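Long-range contacts in beta-microseminoprotein (Homo sapiens, PDB 3IX0), which is a disulfide-rich secreted protein of seminal plasma that forms homodimers, interacts with PI16 and probably binds immunoglobulin: residues Thr15-Met19 and Cys42-Ile47; Asn36-Cys40 and Cys50-Ser54; Val53-Tyr59 and Ser88-Ile94. All blocks are in the same frame, centred on the assembly; numbering follows the deposited sequence.

Contact 1: Thr15-Met19 and Cys42-Ile47; sequences TRKCM and CYETEI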
ATOM      1  N   THR B  15     -29.649  -4.733   1.791  1.00 64.38           N
ATOM      2  CA  THR B  15     -28.375  -5.359   2.140  1.00 55.59           C
ATOM      3  C   THR B  15     -27.231  -4.359   2.027  1.00 48.69           C
ATOM      4  O   THR B  15     -27.378  -3.309   1.406  1.00 46.23           O
ATOM      5  CB  THR B  15     -28.110  -6.612   1.257  1.00 92.35           C
ATOM      6  OG1 THR B  15     -29.163  -7.559   1.471  1.00 91.84           O
ATOM      7  CG2 THR B  15     -26.793  -7.265   1.629  1.00 92.05           C
ATOM      8  N   ARG B  16     -26.099  -4.675   2.648  1.00 50.25           N
ATOM      9  CA  ARG B  16     -24.979  -3.731   2.719  1.00 55.88           C
ATOM     10  C   ARG B  16     -23.904  -3.979   1.662  1.00 53.60           C
ATOM     11  O   ARG B  16     -22.744  -3.584   1.830  1.00 53.03           O
ATOM     12  CB  ARG B  16     -24.332  -3.739   4.111  1.00 64.30           C
ATOM     13  CG  ARG B  16     -25.288  -3.473   5.264  1.00 73.07           C
ATOM     14  CD  ARG B  16     -26.170  -4.678   5.596  1.00 79.81           C
ATOM     15  NE  ARG B  16     -25.450  -5.835   6.129  1.00 81.55           N
ATOM     16  CZ  ARG B  16     -25.050  -6.874   5.400  1.00 80.05           C
ATOM     17  NH1 ARG B  16     -25.285  -6.902   4.095  1.00 79.16           N
ATOM     18  NH2 ARG B  16     -24.411  -7.885   5.975  1.00 79.94           N
ATOM     19  N   LYS B  17     -24.287  -4.637   0.577  1.00 45.39           N
ATOM     20  CA  LYS B  17     -23.392  -4.794  -0.547  1.00 35.96           C
ATOM     21  C   LYS B  17     -22.680  -3.471  -0.811  1.00 33.54           C
ATOM     22  O   LYS B  17     -23.290  -2.416  -0.734  1.00 40.63           O
ATOM     23  CB  LYS B  17     -24.175  -5.235  -1.772  1.00 39.21           C
ATOM     24  CG  LYS B  17     -24.803  -6.619  -1.639  1.00 51.57           C
ATOM     25  CD  LYS B  17     -25.197  -7.192  -2.994  1.00 59.20           C
ATOM     26  CE  LYS B  17     -25.841  -8.559  -2.838  1.00 63.38           C
ATOM     27  NZ  LYS B  17     -27.290  -8.444  -2.539  1.00 66.47           N
ATOM     28  N   CYS B  18     -21.387  -3.527  -1.108  1.00 27.81           N
ATOM     29  CA  CYS B  18     -20.631  -2.321  -1.424  1.00 27.00           C
ATOM     30  C   CYS B  18     -20.912  -1.892  -2.852  1.00 33.49           C
ATOM     31  O   CYS B  18     -20.887  -2.721  -3.766  1.00 37.28           O
ATOM     32  CB  CYS B  18     -19.119  -2.557  -1.265  1.00 20.33           C
ATOM     33  SG  CYS B  18     -18.611  -3.241   0.336  1.00 27.04           S
ATOM     34  N   MET B  19     -21.170  -0.603  -3.049  1.00 32.57           N
ATOM     35  CA  MET B  19     -21.254  -0.059  -4.398  1.00 35.10           C
ATOM     36  C   MET B  19     -19.932   0.561  -4.823  1.00 36.73           C
ATOM     37  O   MET B  19     -19.316   1.307  -4.063  1.00 40.17           O
ATOM     38  CB  MET B  19     -22.365   0.983  -4.516  1.00 35.47           C
ATOM     39  CG  MET B  19     -22.396   1.640  -5.896  1.00 43.24           C
ATOM     40  SD  MET B  19     -23.982   2.330  -6.407  1.00102.54           S
ATOM     41  CE  MET B  19     -24.893   0.839  -6.814  1.00 51.92           C
ATOM     42  N   CYS B  42     -14.606  -5.592  -0.596  1.00 16.05           N
ATOM     43  CA  CYS B  42     -15.788  -5.107   0.083  1.00 15.22           C
ATOM     44  C   CYS B  42     -15.964  -5.808   1.431  1.00 22.51           C
ATOM     45  O   CYS B  42     -16.063  -7.022   1.488  1.00 17.42           O
ATOM     46  CB  CYS B  42     -17.016  -5.374  -0.780  1.00 16.43           C
ATOM     47  SG  CYS B  42     -18.581  -5.251   0.129  1.00 24.38           S
ATOM     48  N   TYR B  43     -16.000  -5.050   2.516  1.00 21.53           N
ATOM     49  CA  TYR B  43     -16.303  -5.637   3.819  1.00 22.97           C
ATOM     50  C   TYR B  43     -17.534  -5.000   4.414  1.00 28.78           C
ATOM     51  O   TYR B  43     -17.966  -3.897   4.023  1.00 23.11           O
ATOM     52  CB  TYR B  43     -15.164  -5.437   4.836  1.00 20.76           C
ATOM     53  CG  TYR B  43     -13.808  -5.902   4.382  1.00 26.73           C
ATOM     54  CD1 TYR B  43     -12.927  -5.022   3.772  1.00 29.35           C
ATOM     55  CD2 TYR B  43     -13.405  -7.217   4.561  1.00 26.69           C
ATOM     56  CE1 TYR B  43     -11.683  -5.440   3.344  1.00 32.17           C
ATOM     57  CE2 TYR B  43     -12.158  -7.642   4.136  1.00 29.87           C
ATOM     58  CZ  TYR B  43     -11.301  -6.750   3.532  1.00 34.24           C
ATOM     59  OH  TYR B  43     -10.056  -7.167   3.100  1.00 40.85           O
ATOM     60  N   GLU B  44     -18.060  -5.707   5.401  1.00 28.10           N
ATOM     61  CA  GLU B  44     -19.166  -5.243   6.208  1.00 29.36           C
ATOM     62  C   GLU B  44     -19.038  -3.744   6.491  1.00 23.95           C
ATOM     63  O   GLU B  44     -19.913  -2.966   6.135  1.00 27.56           O
ATOM     64  CB  GLU B  44     -19.188  -6.047   7.508  1.00 40.21           C
ATOM     65  CG  GLU B  44     -20.523  -6.105   8.198  1.00 52.20           C
ATOM     66  CD  GLU B  44     -21.585  -6.770   7.354  1.00 59.63           C
ATOM     67  OE1 GLU B  44     -22.620  -6.117   7.077  1.00 60.46           O
ATOM     68  OE2 GLU B  44     -21.382  -7.941   6.969  1.00 60.21           O
ATOM     69  N   THR B  45     -17.926  -3.325   7.088  1.00 18.28           N
ATOM     70  CA  THR B  45     -17.829  -1.950   7.549  1.00 23.54           C
ATOM     71  C   THR B  45     -16.885  -1.057   6.757  1.00 22.71           C
ATOM     72  O   THR B  45     -16.772   0.128   7.050  1.00 24.82           O
ATOM     73  CB  THR B  45     -17.403  -1.902   9.020  1.00 28.20           C
ATOM     74  OG1 THR B  45     -16.135  -2.551   9.156  1.00 33.71           O
ATOM     75  CG2 THR B  45     -18.439  -2.614   9.881  1.00 24.55           C
ATOM     76  N   GLU B  46     -16.223  -1.607   5.746  1.00 16.62           N
ATOM     77  CA  GLU B  46     -15.247  -0.825   5.011  1.00 14.37           C
ATOM     78  C   GLU B  46     -15.018  -1.325   3.594  1.00 15.30           C
ATOM     79  O   GLU B  46     -15.326  -2.467   3.271  1.00 15.24           O
ATOM     80  CB  GLU B  46     -13.906  -0.807   5.764  1.00 17.76           C
ATOM     81  CG  GLU B  46     -13.291  -2.175   6.000  1.00 22.68           C
ATOM     82  CD  GLU B  46     -11.921  -2.093   6.677  1.00 43.52           C
ATOM     83  OE1 GLU B  46     -11.569  -1.021   7.213  1.00 45.86           O
ATOM     84  OE2 GLU B  46     -11.189  -3.104   6.670  1.00 52.31           O
ATOM     85  N   ILE B  47     -14.458  -0.454   2.766  1.00 12.52           N
ATOM     86  CA  ILE B  47     -13.998  -0.818   1.452  1.00  7.10           C
ATOM     87  C   ILE B  47     -12.539  -0.407   1.370  1.00 18.67           C
ATOM     88  O   ILE B  47     -12.177   0.706   1.752  1.00 12.46           O
ATOM     89  CB  ILE B  47     -14.782  -0.078   0.353  1.00 10.70           C
ATOM     90  CG1 ILE B  47     -16.287  -0.338   0.485  1.00 17.06           C
ATOM     91  CG2 ILE B  47     -14.307  -0.523  -1.032  1.00 14.19           C
ATOM     92  CD1 ILE B  47     -17.124   0.616  -0.339  1.00 16.09           C
TER
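Cys18 and Cys42 are joined by a disulfide, SG to SG 2.0 Å, with a chi3 of 77°. SG of Cys42 lies anti to its backbone N (chi1 164°), whereas SG of Cys18 lies beside its own N; both rotations turn the sulfur toward the other segment, where the two can meet. Ile47 packs against the Cys18 half of the bridge: its CG1 lies 3.7 Å from Cys18 SG, and its CD1 is 3.9 Å from Cys18 CB. The second link is a salt bridge at the exposed end. Arg16 NH2 lies 2.7 Å from Glu44 OE1, which sits over one face of the guanidinium. The guanidinium and carboxylate planes are turned 47° apart. The Arg16 chain bends at chi2 and chi3, and Glu44 bends at chi2 to meet it.

Further out, Tyr43 N donates to Glu46 O at 2.8 Å, closing the turn that carries Glu44. Asn7 reaches both segments: its ND2 shares its two N-H groups among the carbonyl oxygens of Arg16, Tyr43 and Glu44. Cys18 also pairs through its backbone with His26. No hydrogen bond runs directly between the segments. The buried disulfide probably sets their spacing, while the salt bridge, with a poorly ordered Arg16, is probably the more mobile link.

Contact 2: Asn36-Cys40 and Cys50-Ser54; sequences NCETC and CTLVS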
ATOM      1  N   ASN B  36      -8.726   0.528 -13.449  1.00 32.41           N
ATOM      2  CA  ASN B  36      -7.560   1.396 -13.327  1.00 26.29           C
ATOM      3  C   ASN B  36      -6.516   0.725 -12.457  1.00 18.14           C
ATOM      4  O   ASN B  36      -5.917   1.343 -11.559  1.00 18.31           O
ATOM      5  CB  ASN B  36      -7.946   2.787 -12.815  1.00 27.53           C
ATOM      6  CG  ASN B  36      -8.288   2.798 -11.338  1.00 45.69           C
ATOM      7  OD1 ASN B  36      -9.032   1.941 -10.836  1.00 45.66           O
ATOM      8  ND2 ASN B  36      -7.743   3.778 -10.626  1.00 54.07           N
ATOM      9  N   CYS B  37      -6.320  -0.564 -12.719  1.00 18.39           N
ATOM     10  CA  CYS B  37      -5.224  -1.308 -12.100  1.00 15.21           C
ATOM     11  C   CYS B  37      -5.281  -1.270 -10.573  1.00 16.58           C
ATOM     12  O   CYS B  37      -4.266  -1.034  -9.909  1.00 14.57           O
ATOM     13  CB  CYS B  37      -3.882  -0.770 -12.607  1.00 14.05           C
ATOM     14  SG  CYS B  37      -3.696  -1.009 -14.410  1.00 16.25           S
ATOM     15  N   GLU B  38      -6.473  -1.499 -10.020  1.00 16.51           N
ATOM     16  CA  GLU B  38      -6.607  -1.652  -8.582  1.00 19.82           C
ATOM     17  C   GLU B  38      -7.318  -2.929  -8.235  1.00 18.66           C
ATOM     18  O   GLU B  38      -8.135  -3.456  -9.003  1.00 19.05           O
ATOM     19  CB  GLU B  38      -7.364  -0.476  -7.953  1.00 20.19           C
ATOM     20  CG  GLU B  38      -6.708   0.883  -8.164  1.00 28.60           C
ATOM     21  CD  GLU B  38      -7.574   2.029  -7.648  1.00 36.62           C
ATOM     22  OE1 GLU B  38      -8.786   1.829  -7.490  1.00 31.07           O
ATOM     23  OE2 GLU B  38      -7.040   3.130  -7.393  1.00 51.04           O
ATOM     24  N   THR B  39      -7.017  -3.416  -7.044  1.00 15.79           N
ATOM     25  CA  THR B  39      -7.789  -4.490  -6.461  1.00 17.93           C
ATOM     26  C   THR B  39      -8.500  -3.941  -5.221  1.00 16.85           C
ATOM     27  O   THR B  39      -7.867  -3.378  -4.315  1.00 11.67           O
ATOM     28  CB  THR B  39      -6.918  -5.734  -6.134  1.00 20.89           C
ATOM     29  OG1 THR B  39      -7.687  -6.648  -5.352  1.00 30.70           O
ATOM     30  CG2 THR B  39      -5.662  -5.355  -5.336  1.00 21.88           C
ATOM     31  N   CYS B  40      -9.816  -4.085  -5.206  1.00 12.32           N
ATOM     32  CA  CYS B  40     -10.655  -3.602  -4.117  1.00 12.90           C
ATOM     33  C   CYS B  40     -11.332  -4.754  -3.402  1.00 17.81           C
ATOM     34  O   CYS B  40     -11.644  -5.768  -4.017  1.00 24.09           O
ATOM     35  CB  CYS B  40     -11.744  -2.676  -4.670  1.00  8.34           C
ATOM     36  SG  CYS B  40     -11.113  -1.190  -5.414  1.00 16.59           S
ATOM     37  N   CYS B  50      -6.450  -1.175  -3.368  1.00 16.02           N
ATOM     38  CA  CYS B  50      -5.001  -1.152  -3.391  1.00 20.46           C
ATOM     39  C   CYS B  50      -4.535  -1.158  -4.840  1.00 16.39           C
ATOM     40  O   CYS B  50      -5.114  -1.826  -5.676  1.00 15.29           O
ATOM     41  CB  CYS B  50      -4.433  -2.385  -2.679  1.00 14.17           C
ATOM     42  SG  CYS B  50      -4.930  -2.580  -0.979  1.00 13.51           S
ATOM     43  N   THR B  51      -3.466  -0.431  -5.138  1.00 16.00           N
ATOM     44  CA  THR B  51      -2.966  -0.428  -6.493  1.00 13.92           C
ATOM     45  C   THR B  51      -2.303  -1.770  -6.826  1.00 13.60           C
ATOM     46  O   THR B  51      -1.648  -2.394  -5.986  1.00 12.38           O
ATOM     47  CB  THR B  51      -1.967   0.707  -6.726  1.00 11.20           C
ATOM     48  OG1 THR B  51      -1.599   0.718  -8.107  1.00 22.51           O
ATOM     49  CG2 THR B  51      -0.711   0.501  -5.885  1.00 13.45           C
ATOM     50  N   LEU B  52      -2.456  -2.215  -8.060  1.00 12.83           N
ATOM     51  CA  LEU B  52      -1.666  -3.359  -8.496  1.00 19.73           C
ATOM     52  C   LEU B  52      -0.334  -2.941  -9.119  1.00 18.94           C
ATOM     53  O   LEU B  52       0.492  -3.787  -9.451  1.00 19.05           O
ATOM     54  CB  LEU B  52      -2.474  -4.229  -9.450  1.00 20.14           C
ATOM     55  CG  LEU B  52      -3.675  -4.855  -8.731  1.00 20.42           C
ATOM     56  CD1 LEU B  52      -4.767  -5.231  -9.724  1.00 14.99           C
ATOM     57  CD2 LEU B  52      -3.231  -6.049  -7.886  1.00 14.66           C
ATOM     58  N   VAL B  53      -0.118  -1.636  -9.274  1.00 16.46           N
ATOM     59  CA  VAL B  53       1.034  -1.184 -10.054  1.00 12.87           C
ATOM     60  C   VAL B  53       2.284  -0.980  -9.211  1.00 15.17           C
ATOM     61  O   VAL B  53       2.293  -0.175  -8.292  1.00 18.27           O
ATOM     62  CB  VAL B  53       0.751   0.129 -10.824  1.00 16.81           C
ATOM     63  CG1 VAL B  53       1.975   0.518 -11.670  1.00  8.26           C
ATOM     64  CG2 VAL B  53      -0.495  -0.018 -11.695  1.00  5.40           C
ATOM     65  N   SER B  54       3.347  -1.703  -9.552  1.00 12.65           N
ATOM     66  CA  SER B  54       4.651  -1.457  -8.971  1.00 23.80           C
ATOM     67  C   SER B  54       5.436  -0.397  -9.774  1.00 22.77           C
ATOM     68  O   SER B  54       5.727  -0.578 -10.956  1.00 16.59           O
ATOM     69  CB  SER B  54       5.441  -2.762  -8.899  1.00 29.05           C
ATOM     70  OG  SER B  54       6.422  -2.663  -7.900  1.00 43.02           O
TER
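Leu52 lies against Cys37, Glu38 and Thr39, and its side chain can be followed outward from the backbone. CB is 3.7 Å from Cys37 O, the same oxygen that accepts the bond from Leu52 N. CG sits beside the backbone N of its own residue (chi1 -65°), which brings it over the opposite strand near Thr39 N and Thr39 CG2. There the chain forks. Leu52 CD1 rests on the peptide that follows Glu38, 3.7 Å from Glu38 C. CD2 meets the Thr39 methyl CG2 at 3.6 Å. The two side chains cross at about a right angle. The hydroxyl of Thr39 is turned to another partner, Glu31 OE2.

Below this cover three backbone bonds hold the segments. Leu52 N donates to Cys37 O at 2.8 Å, a bond that is almost straight, with an N-H...O angle of 177°. Thr39 and Cys50 exchange the other two as an antiparallel hydrogen-bonded pair. Glu38 and Thr51 form the neighbouring non-hydrogen-bonded pair, where Glu38 CA approaches Cys50 O at 3.3 Å in a CA-H...O contact. Beyond the strand, Thr51 OG1 accepts from Val53 N at 3.0 Å, an ST turn. Val53 CG2 then reaches Cys37 CB at 3.6 Å.

Two disulfides lead away from this end of the hairpin formed by strands 38-42 and 46-51: Cys50 bonds to Cys2, and Cys37 to Cys73, next to strand 74-79. A third, Cys40-Cys49, joins the two strands of the hairpin. Within the contact itself the chemistry is directional and apolar. The three backbone bonds set the register, Leu52 covers Thr39, and the disulfides tie residues of both segments to other parts of the chain.

Contact 3: Val53-Tyr59 and Ser88-Ile94; sequences VSTPVGY and SVSEWII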
ATOM      1  N   VAL B  53      -0.118  -1.636  -9.274  1.00 16.46           N
ATOM      2  CA  VAL B  53       1.034  -1.184 -10.054  1.00 12.87           C
ATOM      3  C   VAL B  53       2.284  -0.980  -9.211  1.00 15.17           C
ATOM      4  O   VAL B  53       2.293  -0.175  -8.292  1.00 18.27           O
ATOM      5  CB  VAL B  53       0.751   0.129 -10.824  1.00 16.81           C
ATOM      6  CG1 VAL B  53       1.975   0.518 -11.670  1.00  8.26           C
ATOM      7  CG2 VAL B  53      -0.495  -0.018 -11.695  1.00  5.40           C
ATOM      8  N   SER B  54       3.347  -1.703  -9.552  1.00 12.65           N
ATOM      9  CA  SER B  54       4.651  -1.457  -8.971  1.00 23.80           C
ATOM     10  C   SER B  54       5.436  -0.397  -9.774  1.00 22.77           C
ATOM     11  O   SER B  54       5.727  -0.578 -10.956  1.00 16.59           O
ATOM     12  CB  SER B  54       5.441  -2.762  -8.899  1.00 29.05           C
ATOM     13  OG  SER B  54       6.422  -2.663  -7.900  1.00 43.02           O
ATOM     14  N   THR B  55       5.771   0.706  -9.119  1.00 29.50           N
ATOM     15  CA  THR B  55       6.478   1.819  -9.752  1.00 21.20           C
ATOM     16  C   THR B  55       7.986   1.711  -9.553  1.00 18.14           C
ATOM     17  O   THR B  55       8.465   1.744  -8.428  1.00 18.27           O
ATOM     18  CB  THR B  55       6.010   3.166  -9.145  1.00 19.28           C
ATOM     19  OG1 THR B  55       4.590   3.224  -9.189  1.00 16.93           O
ATOM     20  CG2 THR B  55       6.587   4.364  -9.905  1.00 19.68           C
ATOM     21  N   PRO B  56       8.742   1.585 -10.649  1.00 17.19           N
ATOM     22  CA  PRO B  56      10.204   1.564 -10.531  1.00 16.71           C
ATOM     23  C   PRO B  56      10.704   2.948 -10.170  1.00 21.18           C
ATOM     24  O   PRO B  56      10.314   3.908 -10.814  1.00 22.39           O
ATOM     25  CB  PRO B  56      10.662   1.223 -11.948  1.00  9.70           C
ATOM     26  CG  PRO B  56       9.497   1.773 -12.823  1.00 21.96           C
ATOM     27  CD  PRO B  56       8.284   1.392 -12.039  1.00 16.18           C
ATOM     28  N   VAL B  57      11.574   3.042  -9.172  1.00 22.81           N
ATOM     29  CA  VAL B  57      12.052   4.336  -8.692  1.00 20.36           C
ATOM     30  C   VAL B  57      13.578   4.396  -8.661  1.00 24.89           C
ATOM     31  O   VAL B  57      14.167   5.475  -8.574  1.00 28.83           O
ATOM     32  CB  VAL B  57      11.461   4.688  -7.300  1.00 23.99           C
ATOM     33  CG1 VAL B  57       9.969   4.971  -7.413  1.00 15.83           C
ATOM     34  CG2 VAL B  57      11.712   3.551  -6.294  1.00 26.34           C
ATOM     35  N   GLY B  58      14.220   3.239  -8.752  1.00 22.53           N
ATOM     36  CA  GLY B  58      15.668   3.199  -8.762  1.00 23.06           C
ATOM     37  C   GLY B  58      16.221   2.629 -10.055  1.00 27.35           C
ATOM     38  O   GLY B  58      16.175   1.422 -10.297  1.00 32.66           O
ATOM     39  N   TYR B  59      16.753   3.517 -10.881  1.00 18.34           N
ATOM     40  CA  TYR B  59      17.397   3.138 -12.124  1.00 24.89           C
ATOM     41  C   TYR B  59      18.107   4.369 -12.675  1.00 28.71           C
ATOM     42  O   TYR B  59      17.959   5.465 -12.140  1.00 28.38           O
ATOM     43  CB  TYR B  59      16.366   2.630 -13.134  1.00 25.09           C
ATOM     44  CG  TYR B  59      15.246   3.614 -13.402  1.00 25.89           C
ATOM     45  CD1 TYR B  59      15.361   4.566 -14.402  1.00 26.39           C
ATOM     46  CD2 TYR B  59      14.067   3.591 -12.649  1.00 23.03           C
ATOM     47  CE1 TYR B  59      14.345   5.454 -14.657  1.00 23.80           C
ATOM     48  CE2 TYR B  59      13.040   4.483 -12.898  1.00 14.34           C
ATOM     49  CZ  TYR B  59      13.184   5.414 -13.901  1.00 16.38           C
ATOM     50  OH  TYR B  59      12.184   6.316 -14.160  1.00 18.85           O
ATOM     51  N   SER B  88      18.302  -2.158 -15.980  1.00 25.50           N
ATOM     52  CA  SER B  88      18.116  -2.813 -14.700  1.00 33.51           C
ATOM     53  C   SER B  88      17.538  -1.836 -13.673  1.00 26.61           C
ATOM     54  O   SER B  88      17.880  -0.652 -13.662  1.00 28.15           O
ATOM     55  CB  SER B  88      19.421  -3.450 -14.199  1.00 43.63           C
ATOM     56  OG  SER B  88      20.285  -2.479 -13.637  1.00 48.53           O
ATOM     57  N   VAL B  89      16.646  -2.351 -12.834  1.00 24.63           N
ATOM     58  CA  VAL B  89      15.975  -1.559 -11.809  1.00 24.47           C
ATOM     59  C   VAL B  89      16.404  -2.042 -10.437  1.00 19.68           C
ATOM     60  O   VAL B  89      16.171  -3.186 -10.074  1.00 21.83           O
ATOM     61  CB  VAL B  89      14.433  -1.697 -11.863  1.00 20.95           C
ATOM     62  CG1 VAL B  89      13.763  -0.966 -10.628  1.00 11.71           C
ATOM     63  CG2 VAL B  89      13.888  -1.197 -13.178  1.00 18.26           C
ATOM     64  N   SER B  90      16.989  -1.151  -9.662  1.00 15.26           N
ATOM     65  CA  SER B  90      17.450  -1.515  -8.341  1.00 25.27           C
ATOM     66  C   SER B  90      16.378  -1.340  -7.251  1.00 34.54           C
ATOM     67  O   SER B  90      16.504  -1.908  -6.160  1.00 34.59           O
ATOM     68  CB  SER B  90      18.695  -0.703  -8.000  1.00 20.89           C
ATOM     69  OG  SER B  90      18.436   0.676  -8.162  1.00 30.41           O
ATOM     70  N   GLU B  91      15.333  -0.559  -7.531  1.00 34.16           N
ATOM     71  CA  GLU B  91      14.267  -0.364  -6.541  1.00 28.67           C
ATOM     72  C   GLU B  91      12.879  -0.115  -7.125  1.00 24.93           C
ATOM     73  O   GLU B  91      12.682   0.805  -7.930  1.00 27.97           O
ATOM     74  CB  GLU B  91      14.614   0.756  -5.546  1.00 32.43           C
ATOM     75  CG  GLU B  91      13.482   1.000  -4.530  1.00 38.04           C
ATOM     76  CD  GLU B  91      13.785   2.062  -3.471  1.00 37.49           C
ATOM     77  OE1 GLU B  91      14.841   2.716  -3.530  1.00 37.19           O
ATOM     78  OE2 GLU B  91      12.943   2.247  -2.565  1.00 40.63           O
ATOM     79  N   TRP B  92      11.925  -0.944  -6.705  1.00 22.57           N
ATOM     80  CA  TRP B  92      10.524  -0.766  -7.057  1.00 20.61           C
ATOM     81  C   TRP B  92       9.733  -0.385  -5.816  1.00 30.23           C
ATOM     82  O   TRP B  92      10.081  -0.756  -4.691  1.00 27.72           O
ATOM     83  CB  TRP B  92       9.915  -2.050  -7.611  1.00 24.53           C
ATOM     84  CG  TRP B  92      10.523  -2.567  -8.862  1.00 26.15           C
ATOM     85  CD1 TRP B  92      11.672  -3.300  -8.976  1.00 17.89           C
ATOM     86  CD2 TRP B  92      10.001  -2.426 -10.185  1.00 21.66           C
ATOM     87  NE1 TRP B  92      11.900  -3.613 -10.291  1.00 23.69           N
ATOM     88  CE2 TRP B  92      10.890  -3.089 -11.055  1.00 21.62           C
ATOM     89  CE3 TRP B  92       8.873  -1.796 -10.719  1.00 24.23           C
ATOM     90  CZ2 TRP B  92      10.681  -3.149 -12.426  1.00 25.52           C
ATOM     91  CZ3 TRP B  92       8.664  -1.854 -12.077  1.00 25.15           C
ATOM     92  CH2 TRP B  92       9.568  -2.524 -12.922  1.00 31.23           C
ATOM     93  N   ILE B  93       8.634   0.320  -6.025  1.00 26.75           N
ATOM     94  CA  ILE B  93       7.759   0.664  -4.921  1.00 21.75           C
ATOM     95  C   ILE B  93       6.322   0.387  -5.300  1.00 28.17           C
ATOM     96  O   ILE B  93       5.935   0.599  -6.449  1.00 30.48           O
ATOM     97  CB  ILE B  93       7.938   2.126  -4.530  1.00 30.79           C
ATOM     98  CG1 ILE B  93       9.108   2.234  -3.548  1.00 30.12           C
ATOM     99  CG2 ILE B  93       6.648   2.677  -3.941  1.00 41.06           C
ATOM    100  CD1 ILE B  93       9.386   3.618  -3.048  1.00 31.38           C
ATOM    101  N   ILE B  94       5.538  -0.110  -4.346  1.00 28.57           N
ATOM    102  CA  ILE B  94       4.121  -0.358  -4.580  1.00 27.18           C
ATOM    103  C   ILE B  94       3.273  -0.158  -3.340  1.00 37.87           C
ATOM    104  O   ILE B  94       3.496  -0.809  -2.316  1.00 39.03           O
ATOM    105  CB  ILE B  94       3.848  -1.771  -5.088  1.00 31.26           C
ATOM    106  CG1 ILE B  94       2.391  -1.877  -5.531  1.00 29.75           C
ATOM    107  CG2 ILE B  94       4.129  -2.808  -4.002  1.00 33.06           C
ATOM    108  CD1 ILE B  94       2.029  -3.244  -6.047  1.00 24.86           C
ATOM    109  OXT ILE B  94       2.341   0.647  -3.370  1.00 32.03           O
TER
HETATM  110  O   HOH W   1       3.017   2.143  -7.480  1.00 18.18           O
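Trp92 and Pro56 form the tight part of this contact. Pro56 CB lies over the Trp92 six-membered ring, 3.8 Å from its centroid and 18° off the ring normal, a CH-pi contact. Pro56 CD comes within 3.3 Å of Trp92 CZ3. Val89 CG1 lies over the same face, offset toward the rim, and Ser54 O meets the edge in plane. Trp92 CG is anti to the carbonyl carbon (chi1 -62°), which carries the ring across to Pro56. With an alanine here, Pro56 is likely to lose its aromatic partner, with a gap left beside Val89.

On the sheet face of Glu91 and Ile93, contacts between the segments are fewer and longer. Val57 CG2 touches Glu91 CG at 3.6 Å and Ile93 CD1 at 4.0 Å. Tyr3 of the second subunit packs on Glu91 and Ile93. Near Thr55 a water donates to Val53 O at 2.6 Å and also bonds to Thr55 OG1.

Thr55 and Ile93 exchange two backbone bonds. Glu91 O accepts from both Val57 N and Gly58 N. Trp92 and Ile93 also pair with a strand of the second subunit, which continues the sheet across the dimer interface. Ser90 and Glu91 both face Gly58, the pattern of a classic beta bulge in an antiparallel pair.

From the N terminus, contact 1 opens at 15-19 and closes a loop when the chain returns at 42-47. It ties the small sheet of strands 18-19 and 25-26 to the turn between strands 38-42 and 46-51. Contact 2 opens inside that loop, at 36-40, and closes after it, at 50-54, so the two cross. It lies within the four-stranded sheet, at the far end of the same two strands. Contact 3 starts on Val53 and Ser54, where contact 2 ends, and closes a longer loop by pairing strand 55-58 with the C-terminal strand 91-93. Ile94 packs against Thr51 and Leu52, joining contacts 2 and 3. Contact 1 stands apart, its centre about 33 Å from that of contact 3.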